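Side-chain contact in enoyl-CoA hydratase (Mycobacterium avium, PDB 3OC7), which probably adds water across the double bond of enoyl-CoA thioesters in fatty acid metabolism, as other crotonase-family hydratases do: residues A[139-144]-A[186-191]. Sequence-based numbering, arbitrary orientation.
Sequences SSFALT and IGLITM
F141, on the short strand 140-142, sends its ring against two aliphatic side chains of the loop that leaves helix 180-186. The tight part is a single methyl: L188 CD2 lies 3.5 Å from F141 CD2 and 4.0 Å from both F141 CG and F141 CE2. Its approach is oblique to the ring, over the CD2 side. L188 extends CG toward the ring, opposite its backbone N (chi1 178°), and the two side chains together fill the 9.6 Å between F141 CA and L188 CA. The looser part is at the far end of the ring, where I189 CG2, on the same side of the ring plane, stays 4.3 Å from F141 CZ. F124 of helix 123-129 touches both F141 and L188, adding a second aromatic ring, while I189 also rests on A135 of the larger sheet. G187 is partly exposed; its positive phi (99°) belongs to the Schellman motif ending the helix. R166 of the second subunit hydrogen-bonds through NE to G187 O and through NH2 to L188 O. The contact thus joins the small parallel sheet of the crotonase fold to a loop held at the subunit interface. With no hydrogen bond between the two segments, their direct attachment rests on dispersion and burial of apolar surface.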
loop_
_atom_site.group_PDB
_atom_site.type_symbol
_atom_site.label_atom_id
_atom_site.label_comp_id
_atom_site.label_asym_id
_atom_site.label_seq_id
_atom_site.Cartn_x
_atom_site.Cartn_y
_atom_site.Cartn_z
ATOM N N SER A 139 24.738 -5.299 -2.413
ATOM C CA SER A 139 23.739 -5.423 -1.337
ATOM C C SER A 139 23.008 -6.780 -1.327
ATOM O O SER A 139 22.745 -7.364 -2.389
ATOM C CB SER A 139 22.716 -4.272 -1.427
ATOM O OG SER A 139 23.349 -2.991 -1.411
ATOM N N SER A 140 22.683 -7.279 -0.130
ATOM C CA SER A 140 21.771 -8.445 0.023
ATOM C C SER A 140 20.880 -8.284 1.267
ATOM O O SER A 140 21.280 -7.589 2.225
ATOM C CB SER A 140 22.530 -9.795 0.078
ATOM O OG SER A 140 22.961 -10.115 1.395
ATOM N N PHE A 141 19.701 -8.946 1.262
ATOM C CA PHE A 141 18.682 -8.846 2.320
ATOM C C PHE A 141 18.071 -10.246 2.616
ATOM O O PHE A 141 17.735 -10.984 1.668
ATOM C CB PHE A 141 17.545 -7.894 1.860
ATOM C CG PHE A 141 18.019 -6.528 1.346
ATOM C CD1 PHE A 141 18.434 -6.355 0.013
ATOM C CD2 PHE A 141 18.046 -5.416 2.197
ATOM C CE1 PHE A 141 18.879 -5.101 -0.449
ATOM C CE2 PHE A 141 18.473 -4.157 1.737
ATOM C CZ PHE A 141 18.898 -3.997 0.435
ATOM N N ALA A 142 17.925 -10.630 3.898
ATOM C CA ALA A 142 17.237 -11.895 4.295
ATOM C C ALA A 142 16.652 -11.829 5.720
ATOM O O ALA A 142 17.348 -11.399 6.649
ATOM C CB ALA A 142 18.186 -13.107 4.158
ATOM N N LEU A 143 15.388 -12.232 5.873
ATOM C CA LEU A 143 14.696 -12.279 7.179
ATOM C C LEU A 143 14.601 -13.744 7.642
ATOM O O LEU A 143 13.582 -14.413 7.409
ATOM C CB LEU A 143 13.281 -11.651 7.085
ATOM C CG LEU A 143 13.191 -10.149 6.773
ATOM C CD1 LEU A 143 11.970 -9.799 5.901
ATOM C CD2 LEU A 143 13.203 -9.286 8.041
ATOM N N THR A 144 15.662 -14.238 8.280
ATOM C CA THR A 144 15.744 -15.657 8.681
ATOM C C THR A 144 15.333 -15.957 10.129
ATOM O O THR A 144 15.630 -17.057 10.641
ATOM C CB THR A 144 17.155 -16.226 8.418
ATOM O OG1 THR A 144 18.122 -15.407 9.089
ATOM C CG2 THR A 144 17.438 -16.303 6.903
ATOM N N ILE A 186 9.404 -4.033 -3.790
ATOM C CA ILE A 186 8.529 -4.321 -2.633
ATOM C C ILE A 186 8.366 -3.170 -1.607
ATOM O O ILE A 186 7.532 -3.273 -0.680
ATOM C CB ILE A 186 8.955 -5.637 -1.892
ATOM C CG1 ILE A 186 10.297 -5.480 -1.158
ATOM C CG2 ILE A 186 8.994 -6.817 -2.884
ATOM C CD1 ILE A 186 10.678 -6.677 -0.241
ATOM N N GLY A 187 9.165 -2.104 -1.740
ATOM C CA GLY A 187 9.050 -0.948 -0.831
ATOM C C GLY A 187 10.078 -0.925 0.299
ATOM O O GLY A 187 10.056 0.003 1.140
ATOM N N LEU A 188 11.000 -1.899 0.344
ATOM C CA LEU A 188 12.044 -1.902 1.404
ATOM C C LEU A 188 13.050 -0.742 1.225
ATOM O O LEU A 188 13.514 -0.153 2.223
ATOM C CB LEU A 188 12.767 -3.256 1.489
ATOM C CG LEU A 188 13.906 -3.366 2.523
ATOM C CD1 LEU A 188 13.423 -3.092 3.963
ATOM C CD2 LEU A 188 14.591 -4.719 2.460
ATOM N N ILE A 189 13.388 -0.429 -0.034
ATOM C CA ILE A 189 14.210 0.765 -0.378
ATOM C C ILE A 189 13.491 1.632 -1.404
ATOM O O ILE A 189 12.499 1.187 -2.017
ATOM C CB ILE A 189 15.668 0.386 -0.878
ATOM C CG1 ILE A 189 15.603 -0.346 -2.233
ATOM C CG2 ILE A 189 16.424 -0.434 0.194
ATOM C CD1 ILE A 189 16.963 -0.713 -2.849
ATOM N N THR A 190 13.985 2.858 -1.590
ATOM C CA THR A 190 13.458 3.799 -2.606
ATOM C C THR A 190 13.944 3.479 -4.029
ATOM O O THR A 190 13.152 3.538 -4.998
ATOM C CB THR A 190 13.827 5.277 -2.251
ATOM O OG1 THR A 190 13.589 5.524 -0.848
ATOM C CG2 THR A 190 13.038 6.282 -3.104
ATOM N N MET A 191 15.240 3.184 -4.161
ATOM C CA MET A 191 15.835 2.893 -5.474
ATOM C C MET A 191 17.107 2.058 -5.416
ATOM O O MET A 191 17.943 2.225 -4.516
ATOM C CB MET A 191 16.099 4.179 -6.257
ATOM C CG MET A 191 16.765 5.291 -5.492
ATOM S SD MET A 191 17.038 6.811 -6.459
ATOM C CE MET A 191 18.390 6.276 -7.463
#